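Local coordinates for phosphatidylinositol-specific phospholipase C1 (Streptomyces antibioticus, PDB 3H4X), which belongs to the calcium-dependent phosphoinositide phospholipase C family and folds as a (beta/alpha)8 barrel, at residues Arg46-Ala51 and Leu59-Trp64; Leu125-Met130 and Ile284-His289; Asp162-His167 and Arg253-Val258; Gly215-Leu220 and Ala227-Phe232. All coordinates share one frame; numbering follows the deposited sequence.

How the contacts relate
Contacts 1 and 2 share the barrel sheet: strands 58-64 and 124-130 are parallel neighbours, probably hydrogen-bonded from Leu61 N to Lys127 O at 2.8 Å, and both contacts reach the same ethanol molecule. Contacts 3 and 4 adjoin each other, with centres about 9 Å apart, and pack together through Leu163 CD2 and Phe232 CE1 at 3.7 Å. Contact 3 also meets contact 2, Val258 CG1 lying 3.6 Å from Ile284 CD1. Contact 1 stands apart from contact 3, their centres about 27 Å from each other on opposite sides of the chain's centre. Of the four, contact 4 holds a residue of an acetyl pocket, His216.

Contact 1: Arg46-Ala51 and Leu59-Trp64; sequences RYFADA and LELDLW. With EOH (ethanol), chain T.
Ala51 O accepts a hydrogen bond from Ser54 OG and is touched by both methyls of Leu59, CD1 and CD2 each lying 3.8 Å from it. The same methyls rest against the methyl of their partner, Ala51 CB being 4.2 Å from Leu59 CD1, so the branched end of the leucine covers backbone oxygen and side chain together. The second half of the contact belongs to Phe48. Its CG is turned anti to the backbone N (chi1 -163°), which carries the ring from the helix toward the strand, although its CB does not start in that direction. Phe48 CE1 comes 3.7 Å from Leu61 CD2, the two side chains crossing at about a right angle, while Phe48 CZ reaches Leu59 CD1 at 4.1 Å. The ring thus leans on two successive outward residues of strand 58-64, and Cys107 of helix 104-117 touches both Phe48 and Leu61. At the start of the short helix, the N-cap amide Tyr47 N donates to Asp50 OD2 over 3.1 Å, met on the anti side, 24° out of the plane of a carboxylate that also pairs with Arg96. The chemistry is therefore divided by strand face: apolar carbons join helix 48-52 to strand 58-64 in this beta-alpha-beta unit, while Glu60 leaves from the opposite face for the barrel interior, where one of its two conformers accepts a weak bond from an ethanol.

Contact 2: Leu125-Met130 and Ile284-His289; sequences LLKIEM and IMTDAH. With EOH (ethanol), chain T.
Lys127 and Thr286 meet at one close point, the ammonium NZ lying 3.3 Å from the methyl CG2. The lysine reaches it with a fully extended chain, CG anti to the backbone N (chi1 171°), and the threonine's methyl faces the lysine while OG1 makes a weak bond with Gly261 O. The rest of the interface is looser: Ile284 CG2 approaches NZ only to 4.3 Å, and the side chain of Leu125 stays 4.6 Å from the facing segment. Beside the close point sits a solvent molecule, an ethanol probably from the crystallisation liquor. Lys127 NZ donates to its O at 2.8 Å, and Thr286 CG2 is 3.8 Å from that oxygen, so the alcohol oxygen sits beside both the ammonium and the methyl. NZ also makes a salt bridge with Asp260, so its position is set from a second side. Strands 124-130 and 282-286 are not neighbours in the sheet but stand four places apart round the eight parallel strands, so Lys127 spans the barrel interior. Strand 258-262 is the parallel neighbour of strand 282-286, with Asp260 touching Ile284 and Thr286, and strands 58-64 and 189-195 flank strand 124-130.

Contact 3: Asp162-His167 and Arg253-Val258; sequences DLTGGH and RPWFVV
Thr164 and Trp255 cross at about a right angle, with Thr164 OG1 approaching indole atom CZ3 obliquely at 4.0 Å. The hydroxyl is not spent on the ring: OG1 bonds to Pro160 O, one turn earlier in helix 160-164, and it lies beside its own backbone N (chi1 -60°), where it can face back along the helix. The indole comes from a 3-10 turn, and although its CB does not aim at the helix, the six-membered ring does reach it. Next to this pair, Leu163 and Val257 each direct their CB toward the other segment and meet methyl to methyl, Leu163 CD2 to Val257 CG2 at 4.2 Å. Just beyond Thr164 the chain leaves the helix through a type II' turn, closed by His167 N to Thr164 O at 3.0 Å, with Gly165 at positive phi. The contact ties helix 160-164 to the loop that leads into strand 258-262. Helix 209-222 lies against Trp255 through Ala221, and helix 170-177 touches Thr164 through Ala170 and Val257 through Val174.

Contact 4: Gly215-Leu220 and Ala227-Phe232; sequences GHLKDL and AQSTAF. With EOH (ethanol), chain L.
Leu217 and Ser229 mark the closest backbone approach, CA to CA 7.1 Å, where the chain doubles back after helix 209-222 and runs past its side toward strand 232-236. Their side chains are tight: Leu217 CD2 presses on Ser229 CB at 3.4 Å, shorter than a usual carbon-carbon contact. Its other methyl, CD1, lies 4.1 Å from Ala231 O, so the leucine fork spans a short run of the loop. One turn further along the helix, the CB of Leu220 points toward the loop, with CD1 3.9 Å from Ser229 CB and CD2 3.7 Å from Gln228 NE2. The glutamine gets there by taking the crowded position between backbone N and carbonyl carbon (chi1 71°) and then stretching out, so its chain passes obliquely over the leucine methyls. Its amide end carries on past them, Gln228 NE2 giving a weak bond to an ethanol O at 2.8 Å. Ser229 OG is turned to Leu226 O, leaving CB to face the leucines. On the helix, Leu220 CG lies over one face of the His216 ring, 3.8 Å above the plane and offset toward the rim, and Asp146 joins the two segments by bonding His216 NE2 and Thr230 OG1. The leucines therefore hold the loop by van der Waals contact, even against amide and carbonyl groups, and His216, with Pro142 and Glu212, lines an acetyl-group pocket.

Contact 1: Arg46-Ala51 and Leu59-Trp64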
loop_
_atom_site.group_PDB
_atom_site.type_symbol
_atom_site.label_atom_id
_atom_site.label_comp_id
_atom_site.label_asym_id
_atom_site.label_seq_id
_atom_site.Cartn_x
_atom_site.Cartn_y
_atom_site.Cartn_z
ATOM N N ARG A 46 9.903 9.489 14.416
ATOM C CA ARG A 46 9.687 10.853 14.870
ATOM C C ARG A 46 9.104 11.725 13.761
ATOM O O ARG A 46 8.168 12.491 13.986
ATOM C CB ARG A 46 10.989 11.455 15.399
ATOM C CG ARG A 46 10.816 12.845 15.977
ATOM C CD ARG A 46 12.081 13.333 16.652
ATOM N NE ARG A 46 11.978 14.738 17.035
ATOM C CZ ARG A 46 11.245 15.186 18.050
ATOM N NH1 ARG A 46 10.539 14.338 18.787
ATOM N NH2 ARG A 46 11.213 16.483 18.325
ATOM N N TYR A 47 9.679 11.606 12.569
ATOM C CA TYR A 47 9.170 12.289 11.384
ATOM C C TYR A 47 8.898 11.267 10.299
ATOM O O TYR A 47 9.546 10.220 10.250
ATOM C CB TYR A 47 10.188 13.302 10.858
ATOM C CG TYR A 47 10.431 14.465 11.788
ATOM C CD1 TYR A 47 9.609 15.583 11.771
ATOM C CD2 TYR A 47 11.494 14.447 12.680
ATOM C CE1 TYR A 47 9.844 16.652 12.628
ATOM C CE2 TYR A 47 11.730 15.501 13.536
ATOM C CZ TYR A 47 10.907 16.596 13.505
ATOM O OH TYR A 47 11.152 17.643 14.362
ATOM N N PHE A 48 7.955 11.572 9.416
ATOM C CA PHE A 48 7.700 10.673 8.302
ATOM C C PHE A 48 8.965 10.463 7.467
ATOM O O PHE A 48 9.158 9.397 6.888
ATOM C CB PHE A 48 6.530 11.144 7.435
ATOM C CG PHE A 48 5.995 10.064 6.546
ATOM C CD1 PHE A 48 5.358 8.965 7.094
ATOM C CD2 PHE A 48 6.166 10.117 5.172
ATOM C CE1 PHE A 48 4.877 7.947 6.291
ATOM C CE2 PHE A 48 5.682 9.101 4.364
ATOM C CZ PHE A 48 5.038 8.018 4.925
ATOM N N ALA A 49 9.838 11.468 7.422
ATOM C CA ALA A 49 11.115 11.321 6.728
ATOM C C ALA A 49 11.892 10.130 7.276
ATOM O O ALA A 49 12.603 9.454 6.538
ATOM C CB ALA A 49 11.943 12.593 6.848
ATOM N N ASP A 50 11.777 9.890 8.579
ATOM C CA ASP A 50 12.446 8.744 9.184
ATOM C C ASP A 50 11.850 7.421 8.703
ATOM O O ASP A 50 12.570 6.441 8.528
ATOM C CB ASP A 50 12.408 8.829 10.709
ATOM C CG ASP A 50 13.149 10.037 11.234
ATOM O OD1 ASP A 50 14.295 10.270 10.789
ATOM O OD2 ASP A 50 12.577 10.758 12.074
ATOM N N ALA A 51 10.536 7.388 8.486
ATOM C CA ALA A 51 9.909 6.199 7.912
ATOM C C ALA A 51 10.446 5.976 6.499
ATOM O O ALA A 51 10.770 4.852 6.111
ATOM C CB ALA A 51 8.393 6.342 7.899
ATOM N N LEU A 59 5.092 1.250 3.452
ATOM C CA LEU A 59 4.765 2.085 4.599
ATOM C C LEU A 59 3.264 2.255 4.612
ATOM O O LEU A 59 2.670 2.629 3.600
ATOM C CB LEU A 59 5.434 3.453 4.482
ATOM C CG LEU A 59 6.961 3.445 4.418
ATOM C CD1 LEU A 59 7.473 4.843 4.130
ATOM C CD2 LEU A 59 7.573 2.893 5.696
ATOM N N GLU A 60 2.642 1.989 5.754
ATOM C CA GLU A 60 1.192 2.022 5.825
ATOM C C GLU A 60 0.675 3.291 6.494
ATOM O O GLU A 60 1.228 3.752 7.499
ATOM C CB GLU A 60 0.692 0.776 6.537
ATOM C CG GLU A 60 -0.804 0.592 6.504
ATOM C CD GLU A 60 -1.219 -0.680 7.202
ATOM O OE1 GLU A 60 -0.323 -1.412 7.679
ATOM O OE2 GLU A 60 -2.432 -0.950 7.274
ATOM N N LEU A 61 -0.388 3.838 5.909
ATOM C CA LEU A 61 -1.030 5.074 6.353
ATOM C C LEU A 61 -2.519 4.847 6.548
ATOM O O LEU A 61 -3.158 4.184 5.726
ATOM C CB LEU A 61 -0.881 6.159 5.286
ATOM C CG LEU A 61 0.517 6.586 4.864
ATOM C CD1 LEU A 61 0.445 7.647 3.782
ATOM C CD2 LEU A 61 1.288 7.098 6.064
ATOM N N ASP A 62 -3.072 5.424 7.614
ATOM C CA ASP A 62 -4.512 5.394 7.878
ATOM C C ASP A 62 -5.113 6.761 7.564
ATOM O O ASP A 62 -4.711 7.764 8.162
ATOM C CB ASP A 62 -4.783 5.047 9.344
ATOM C CG ASP A 62 -4.403 3.620 9.695
ATOM O OD1 ASP A 62 -4.501 2.733 8.822
ATOM O OD2 ASP A 62 -4.015 3.379 10.854
ATOM N N LEU A 63 -6.061 6.798 6.629
ATOM C CA LEU A 63 -6.704 8.042 6.207
ATOM C C LEU A 63 -8.183 8.041 6.532
ATOM O O LEU A 63 -8.843 7.002 6.506
ATOM C CB LEU A 63 -6.562 8.256 4.701
ATOM C CG LEU A 63 -5.162 8.454 4.139
ATOM C CD1 LEU A 63 -5.258 8.838 2.669
ATOM C CD2 LEU A 63 -4.381 9.497 4.929
ATOM N N TRP A 64 -8.704 9.232 6.796
ATOM C CA TRP A 64 -10.123 9.422 7.072
ATOM C C TRP A 64 -10.700 10.443 6.100
ATOM O O TRP A 64 -10.178 11.555 5.985
ATOM C CB TRP A 64 -10.329 9.906 8.505
ATOM C CG TRP A 64 -9.771 8.987 9.539
ATOM C CD1 TRP A 64 -8.453 8.803 9.853
ATOM C CD2 TRP A 64 -10.515 8.135 10.415
ATOM N NE1 TRP A 64 -8.334 7.878 10.863
ATOM C CE2 TRP A 64 -9.585 7.456 11.228
ATOM C CE3 TRP A 64 -11.878 7.879 10.589
ATOM C CZ2 TRP A 64 -9.976 6.540 12.201
ATOM C CZ3 TRP A 64 -12.261 6.970 11.558
ATOM C CH2 TRP A 64 -11.315 6.311 12.349
HETATM C C1 EOH T . -4.556 -4.741 6.829
HETATM C C2 EOH T . -5.620 -5.090 7.868
HETATM O O EOH T . -3.480 -4.001 7.368
#

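Contact 2: Leu125-Met130 and Ile284-His289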
loop_
_atom_site.group_PDB
_atom_site.type_symbol
_atom_site.label_atom_id
_atom_site.label_comp_id
_atom_site.label_asym_id
_atom_site.label_seq_id
_atom_site.Cartn_x
_atom_site.Cartn_y
_atom_site.Cartn_z
ATOM N N LEU A 125 6.033 1.347 -1.660
ATOM C CA LEU A 125 4.590 1.186 -1.707
ATOM C C LEU A 125 3.980 1.848 -0.486
ATOM O O LEU A 125 4.324 1.508 0.653
ATOM C CB LEU A 125 4.224 -0.299 -1.736
ATOM C CG LEU A 125 2.728 -0.635 -1.718
ATOM C CD1 LEU A 125 2.000 -0.010 -2.904
ATOM C CD2 LEU A 125 2.502 -2.144 -1.686
ATOM N N LEU A 126 3.100 2.813 -0.728
ATOM C CA LEU A 126 2.303 3.410 0.334
ATOM C C LEU A 126 0.991 2.663 0.400
ATOM O O LEU A 126 0.166 2.748 -0.521
ATOM C CB LEU A 126 2.012 4.879 0.052
ATOM C CG LEU A 126 3.193 5.836 0.126
ATOM C CD1 LEU A 126 4.049 5.538 1.343
ATOM C CD2 LEU A 126 4.008 5.720 -1.146
ATOM N N LYS A 127 0.805 1.915 1.476
ATOM C CA LYS A 127 -0.434 1.206 1.681
ATOM C C LYS A 127 -1.365 2.115 2.449
ATOM O O LYS A 127 -1.047 2.554 3.554
ATOM C CB LYS A 127 -0.190 -0.077 2.460
ATOM C CG LYS A 127 -1.462 -0.769 2.895
ATOM C CD LYS A 127 -1.159 -2.061 3.610
ATOM C CE LYS A 127 -2.383 -2.579 4.332
ATOM N NZ LYS A 127 -2.137 -3.920 4.929
ATOM N N ILE A 128 -2.512 2.397 1.853
ATOM C CA ILE A 128 -3.468 3.305 2.443
ATOM C C ILE A 128 -4.693 2.527 2.882
ATOM O O ILE A 128 -5.383 1.921 2.053
ATOM C CB ILE A 128 -3.918 4.351 1.418
ATOM C CG1 ILE A 128 -2.707 5.018 0.752
ATOM C CG2 ILE A 128 -4.903 5.329 2.050
ATOM C CD1 ILE A 128 -1.821 5.769 1.687
ATOM N N GLU A 129 -4.963 2.531 4.183
ATOM C CA GLU A 129 -6.244 2.047 4.665
ATOM C C GLU A 129 -7.181 3.236 4.770
ATOM O O GLU A 129 -6.924 4.180 5.527
ATOM C CB GLU A 129 -6.118 1.350 6.022
ATOM C CG GLU A 129 -7.475 0.891 6.558
ATOM C CD GLU A 129 -7.407 0.160 7.890
ATOM O OE1 GLU A 129 -6.406 -0.539 8.152
ATOM O OE2 GLU A 129 -8.377 0.266 8.672
ATOM N N MET A 130 -8.261 3.199 3.997
ATOM C CA MET A 130 -9.276 4.237 4.060
ATOM C C MET A 130 -10.199 3.874 5.215
ATOM O O MET A 130 -11.181 3.145 5.038
ATOM C CB MET A 130 -10.049 4.305 2.743
ATOM C CG MET A 130 -9.193 4.617 1.527
ATOM S SD MET A 130 -8.333 6.196 1.640
ATOM C CE MET A 130 -9.618 7.181 2.401
ATOM N N ILE A 284 0.323 -9.030 -0.182
ATOM C CA ILE A 284 0.765 -8.423 1.071
ATOM C C ILE A 284 0.297 -9.293 2.229
ATOM O O ILE A 284 -0.905 -9.538 2.377
ATOM C CB ILE A 284 0.195 -6.991 1.265
ATOM C CG1 ILE A 284 0.784 -5.997 0.261
ATOM C CG2 ILE A 284 0.489 -6.488 2.671
ATOM C CD1 ILE A 284 0.383 -6.222 -1.169
ATOM N N MET A 285 1.245 -9.754 3.044
ATOM C CA MET A 285 0.935 -10.573 4.209
ATOM C C MET A 285 1.164 -9.770 5.482
ATOM O O MET A 285 2.293 -9.383 5.798
ATOM C CB MET A 285 1.774 -11.845 4.228
ATOM C CG MET A 285 1.550 -12.754 3.037
ATOM S SD MET A 285 2.114 -14.416 3.417
ATOM C CE MET A 285 1.762 -15.268 1.878
ATOM N N THR A 286 0.078 -9.522 6.205
ATOM C CA THR A 286 0.105 -8.657 7.375
ATOM C C THR A 286 0.311 -9.441 8.672
ATOM O O THR A 286 0.103 -10.655 8.728
ATOM C CB THR A 286 -1.182 -7.807 7.465
ATOM O OG1 THR A 286 -2.326 -8.666 7.467
ATOM C CG2 THR A 286 -1.287 -6.853 6.276
ATOM N N ASP A 287 0.715 -8.731 9.717
ATOM C CA ASP A 287 0.997 -9.352 11.008
ATOM C C ASP A 287 1.895 -10.572 10.845
ATOM O O ASP A 287 1.597 -11.657 11.348
ATOM C CB ASP A 287 -0.303 -9.704 11.730
ATOM C CG ASP A 287 -1.050 -8.471 12.199
ATOM O OD1 ASP A 287 -0.405 -7.580 12.786
ATOM O OD2 ASP A 287 -2.271 -8.382 11.973
ATOM N N ALA A 288 3.003 -10.374 10.142
ATOM C CA ALA A 288 3.952 -11.446 9.863
ATOM C C ALA A 288 4.446 -12.139 11.131
ATOM O O ALA A 288 4.799 -13.317 11.109
ATOM C CB ALA A 288 5.129 -10.910 9.064
ATOM N N HIS A 289 4.468 -11.405 12.236
ATOM C CA HIS A 289 4.956 -11.947 13.500
ATOM C C HIS A 289 4.028 -13.003 14.104
ATOM O O HIS A 289 4.456 -13.810 14.936
ATOM C CB HIS A 289 5.159 -10.809 14.497
ATOM C CG HIS A 289 3.905 -10.058 14.812
ATOM N ND1 HIS A 289 3.238 -9.293 13.877
ATOM C CD2 HIS A 289 3.192 -9.957 15.958
ATOM C CE1 HIS A 289 2.171 -8.753 14.436
ATOM N NE2 HIS A 289 2.120 -9.139 15.698
HETATM C C1 EOH T . -4.556 -4.741 6.829
HETATM C C2 EOH T . -5.620 -5.090 7.868
HETATM O O EOH T . -3.480 -4.001 7.368
#

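Contact 3: Asp162-His167 and Arg253-Val258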
loop_
_atom_site.group_PDB
_atom_site.type_symbol
_atom_site.label_atom_id
_atom_site.label_comp_id
_atom_site.label_asym_id
_atom_site.label_seq_id
_atom_site.Cartn_x
_atom_site.Cartn_y
_atom_site.Cartn_z
ATOM N N ASP A 162 0.054 2.982 -15.901
ATOM C CA ASP A 162 1.407 2.601 -16.279
ATOM C C ASP A 162 1.528 1.090 -16.451
ATOM O O ASP A 162 2.082 0.616 -17.441
ATOM C CB ASP A 162 2.405 3.111 -15.241
ATOM C CG ASP A 162 2.374 4.618 -15.110
ATOM O OD1 ASP A 162 2.588 5.303 -16.130
ATOM O OD2 ASP A 162 2.125 5.120 -13.998
ATOM N N LEU A 163 1.004 0.332 -15.495
ATOM C CA LEU A 163 1.063 -1.121 -15.574
ATOM C C LEU A 163 0.252 -1.643 -16.750
ATOM O O LEU A 163 0.678 -2.553 -17.455
ATOM C CB LEU A 163 0.544 -1.757 -14.284
ATOM C CG LEU A 163 0.543 -3.288 -14.257
ATOM C CD1 LEU A 163 1.966 -3.834 -14.236
ATOM C CD2 LEU A 163 -0.241 -3.789 -13.057
ATOM N N THR A 164 -0.922 -1.068 -16.964
ATOM C CA THR A 164 -1.856 -1.608 -17.940
ATOM C C THR A 164 -1.419 -1.359 -19.381
ATOM O O THR A 164 -1.644 -2.192 -20.258
ATOM C CB THR A 164 -3.272 -1.062 -17.701
ATOM O OG1 THR A 164 -3.702 -1.443 -16.389
ATOM C CG2 THR A 164 -4.244 -1.613 -18.726
ATOM N N GLY A 165 -0.787 -0.218 -19.633
ATOM C CA GLY A 165 -0.384 0.125 -20.994
ATOM C C GLY A 165 -1.565 0.069 -21.945
ATOM O O GLY A 165 -2.610 0.660 -21.678
ATOM N N GLY A 166 -1.403 -0.653 -23.052
ATOM C CA GLY A 166 -2.457 -0.761 -24.059
ATOM C C GLY A 166 -3.404 -1.927 -23.838
ATOM O O GLY A 166 -4.311 -2.158 -24.637
ATOM N N HIS A 167 -3.197 -2.669 -22.754
ATOM C CA HIS A 167 -4.048 -3.815 -22.439
ATOM C C HIS A 167 -5.445 -3.367 -22.020
ATOM O O HIS A 167 -5.656 -2.211 -21.648
ATOM C CB HIS A 167 -3.419 -4.669 -21.335
ATOM C CG HIS A 167 -2.192 -5.408 -21.769
ATOM N ND1 HIS A 167 -2.247 -6.619 -22.426
ATOM C CD2 HIS A 167 -0.878 -5.113 -21.635
ATOM C CE1 HIS A 167 -1.019 -7.034 -22.682
ATOM N NE2 HIS A 167 -0.169 -6.138 -22.214
ATOM N N ARG A 253 -13.630 -7.239 -11.357
ATOM C CA ARG A 253 -12.585 -8.160 -10.929
ATOM C C ARG A 253 -11.202 -7.920 -11.537
ATOM O O ARG A 253 -10.212 -7.978 -10.819
ATOM C CB ARG A 253 -13.034 -9.608 -11.136
ATOM C CG ARG A 253 -14.269 -9.970 -10.330
ATOM C CD ARG A 253 -14.672 -11.412 -10.549
ATOM N NE ARG A 253 -15.988 -11.680 -9.975
ATOM C CZ ARG A 253 -16.840 -12.583 -10.445
ATOM N NH1 ARG A 253 -16.516 -13.305 -11.507
ATOM N NH2 ARG A 253 -18.020 -12.747 -9.861
ATOM N N PRO A 254 -11.122 -7.640 -12.849
ATOM C CA PRO A 254 -9.784 -7.525 -13.446
ATOM C C PRO A 254 -9.051 -6.226 -13.113
ATOM O O PRO A 254 -7.961 -5.985 -13.636
ATOM C CB PRO A 254 -10.054 -7.625 -14.950
ATOM C CG PRO A 254 -11.454 -7.181 -15.109
ATOM C CD PRO A 254 -12.189 -7.605 -13.866
ATOM N N TRP A 255 -9.627 -5.409 -12.237
ATOM C CA TRP A 255 -8.960 -4.196 -11.774
ATOM C C TRP A 255 -8.261 -4.406 -10.436
ATOM O O TRP A 255 -7.618 -3.492 -9.925
ATOM C CB TRP A 255 -9.936 -3.008 -11.780
ATOM C CG TRP A 255 -10.300 -2.700 -13.188
ATOM C CD1 TRP A 255 -11.480 -2.965 -13.814
ATOM C CD2 TRP A 255 -9.428 -2.161 -14.184
ATOM N NE1 TRP A 255 -11.408 -2.592 -15.135
ATOM C CE2 TRP A 255 -10.155 -2.095 -15.386
ATOM C CE3 TRP A 255 -8.105 -1.709 -14.167
ATOM C CZ2 TRP A 255 -9.603 -1.594 -16.566
ATOM C CZ3 TRP A 255 -7.556 -1.218 -15.339
ATOM C CH2 TRP A 255 -8.307 -1.164 -16.522
ATOM N N PHE A 256 -8.359 -5.628 -9.910
ATOM C CA PHE A 256 -7.666 -6.033 -8.688
ATOM C C PHE A 256 -6.482 -6.938 -9.024
ATOM O O PHE A 256 -6.668 -8.072 -9.475
ATOM C CB PHE A 256 -8.612 -6.806 -7.773
ATOM C CG PHE A 256 -9.719 -5.982 -7.184
ATOM C CD1 PHE A 256 -9.494 -5.186 -6.070
ATOM C CD2 PHE A 256 -10.995 -6.029 -7.720
ATOM C CE1 PHE A 256 -10.519 -4.444 -5.512
ATOM C CE2 PHE A 256 -12.021 -5.288 -7.164
ATOM C CZ PHE A 256 -11.782 -4.493 -6.057
ATOM N N VAL A 257 -5.271 -6.445 -8.790
ATOM C CA VAL A 257 -4.072 -7.256 -8.995
ATOM C C VAL A 257 -3.197 -7.268 -7.743
ATOM O O VAL A 257 -2.037 -7.692 -7.778
ATOM C CB VAL A 257 -3.263 -6.796 -10.225
ATOM C CG1 VAL A 257 -4.094 -6.961 -11.492
ATOM C CG2 VAL A 257 -2.802 -5.349 -10.070
ATOM N N VAL A 258 -3.777 -6.795 -6.641
ATOM C CA VAL A 258 -3.122 -6.733 -5.342
ATOM C C VAL A 258 -4.059 -7.356 -4.316
ATOM O O VAL A 258 -5.273 -7.146 -4.364
ATOM C CB VAL A 258 -2.788 -5.275 -4.950
ATOM C CG1 VAL A 258 -2.041 -5.225 -3.616
ATOM C CG2 VAL A 258 -1.982 -4.607 -6.056
#

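Contact 4: Gly215-Leu220 and Ala227-Phe232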
loop_
_atom_site.group_PDB
_atom_site.type_symbol
_atom_site.label_atom_id
_atom_site.label_comp_id
_atom_site.label_asym_id
_atom_site.label_seq_id
_atom_site.Cartn_x
_atom_site.Cartn_y
_atom_site.Cartn_z
ATOM N N GLY A 215 -14.261 0.323 -9.356
ATOM C CA GLY A 215 -15.266 0.836 -10.285
ATOM C C GLY A 215 -14.795 2.101 -10.979
ATOM O O GLY A 215 -15.051 2.318 -12.165
ATOM N N HIS A 216 -14.088 2.935 -10.228
ATOM C CA HIS A 216 -13.467 4.141 -10.749
ATOM C C HIS A 216 -12.447 3.812 -11.848
ATOM O O HIS A 216 -12.446 4.446 -12.904
ATOM C CB HIS A 216 -12.850 4.893 -9.568
ATOM C CG HIS A 216 -11.911 5.993 -9.940
ATOM N ND1 HIS A 216 -12.319 7.161 -10.546
ATOM C CD2 HIS A 216 -10.582 6.129 -9.716
ATOM C CE1 HIS A 216 -11.276 7.955 -10.710
ATOM N NE2 HIS A 216 -10.210 7.352 -10.213
ATOM N N LEU A 217 -11.599 2.812 -11.621
ATOM C CA LEU A 217 -10.646 2.404 -12.653
ATOM C C LEU A 217 -11.365 1.889 -13.896
ATOM O O LEU A 217 -10.999 2.218 -15.023
ATOM C CB LEU A 217 -9.681 1.344 -12.123
ATOM C CG LEU A 217 -8.741 1.779 -10.998
ATOM C CD1 LEU A 217 -7.763 0.664 -10.696
ATOM C CD2 LEU A 217 -8.000 3.066 -11.347
ATOM N N LYS A 218 -12.382 1.065 -13.686
ATOM C CA LYS A 218 -13.174 0.543 -14.790
ATOM C C LYS A 218 -13.754 1.687 -15.621
ATOM O O LYS A 218 -13.700 1.671 -16.855
ATOM C CB LYS A 218 -14.292 -0.353 -14.251
ATOM C CG LYS A 218 -15.227 -0.899 -15.319
ATOM C CD LYS A 218 -16.260 -1.848 -14.721
ATOM C CE LYS A 218 -17.199 -1.140 -13.756
ATOM N NZ LYS A 218 -18.191 -0.275 -14.457
ATOM N N ASP A 219 -14.299 2.687 -14.939
ATOM C CA ASP A 219 -14.907 3.822 -15.619
ATOM C C ASP A 219 -13.869 4.674 -16.349
ATOM O O ASP A 219 -14.094 5.093 -17.483
ATOM C CB ASP A 219 -15.726 4.658 -14.635
ATOM C CG ASP A 219 -16.945 3.911 -14.110
ATOM O OD1 ASP A 219 -17.365 2.924 -14.748
ATOM O OD2 ASP A 219 -17.478 4.308 -13.055
ATOM N N LEU A 220 -12.726 4.918 -15.711
ATOM C CA LEU A 220 -11.644 5.636 -16.377
ATOM C C LEU A 220 -11.206 4.912 -17.643
ATOM O O LEU A 220 -11.035 5.531 -18.699
ATOM C CB LEU A 220 -10.440 5.801 -15.449
ATOM C CG LEU A 220 -10.560 6.800 -14.299
ATOM C CD1 LEU A 220 -9.275 6.792 -13.492
ATOM C CD2 LEU A 220 -10.864 8.199 -14.819
ATOM N N ALA A 227 -4.841 6.748 -17.485
ATOM C CA ALA A 227 -3.551 7.367 -17.181
ATOM C C ALA A 227 -3.584 8.267 -15.953
ATOM O O ALA A 227 -2.556 8.486 -15.316
ATOM C CB ALA A 227 -3.035 8.143 -18.384
ATOM N N GLN A 228 -4.753 8.795 -15.618
ATOM C CA GLN A 228 -4.839 9.729 -14.502
ATOM C C GLN A 228 -5.037 9.044 -13.142
ATOM O O GLN A 228 -5.060 9.715 -12.110
ATOM C CB GLN A 228 -5.926 10.770 -14.758
ATOM C CG GLN A 228 -7.332 10.225 -14.671
ATOM C CD GLN A 228 -8.354 11.202 -15.220
ATOM O OE1 GLN A 228 -8.240 11.668 -16.358
ATOM N NE2 GLN A 228 -9.366 11.512 -14.418
ATOM N N SER A 229 -5.182 7.718 -13.141
ATOM C CA SER A 229 -5.310 6.955 -11.891
ATOM C C SER A 229 -3.974 6.883 -11.156
ATOM O O SER A 229 -2.914 7.002 -11.771
ATOM C CB SER A 229 -5.839 5.542 -12.161
ATOM O OG SER A 229 -4.910 4.772 -12.902
ATOM N N THR A 230 -4.024 6.666 -9.845
ATOM C CA THR A 230 -2.803 6.715 -9.044
ATOM C C THR A 230 -2.576 5.531 -8.113
ATOM O O THR A 230 -1.492 5.413 -7.548
ATOM C CB THR A 230 -2.731 7.999 -8.179
ATOM O OG1 THR A 230 -3.770 7.972 -7.189
ATOM C CG2 THR A 230 -2.848 9.253 -9.038
ATOM N N ALA A 231 -3.577 4.672 -7.936
ATOM C CA ALA A 231 -3.502 3.637 -6.907
ATOM C C ALA A 231 -4.069 2.302 -7.363
ATOM O O ALA A 231 -4.932 2.243 -8.242
ATOM C CB ALA A 231 -4.219 4.101 -5.648
ATOM N N PHE A 232 -3.584 1.235 -6.737
ATOM C CA PHE A 232 -4.076 -0.110 -6.976
ATOM C C PHE A 232 -4.982 -0.542 -5.829
ATOM O O PHE A 232 -4.535 -0.643 -4.688
ATOM C CB PHE A 232 -2.897 -1.071 -7.068
ATOM C CG PHE A 232 -2.028 -0.843 -8.265
ATOM C CD1 PHE A 232 -2.274 -1.522 -9.446
ATOM C CD2 PHE A 232 -0.966 0.048 -8.219
ATOM C CE1 PHE A 232 -1.485 -1.322 -10.557
ATOM C CE2 PHE A 232 -0.171 0.256 -9.332
ATOM C CZ PHE A 232 -0.430 -0.433 -10.501
HETATM C C1 EOH L . -12.022 12.477 -15.808
HETATM C C2 EOH L . -12.988 13.375 -16.572
HETATM O O EOH L . -11.806 12.926 -14.488
#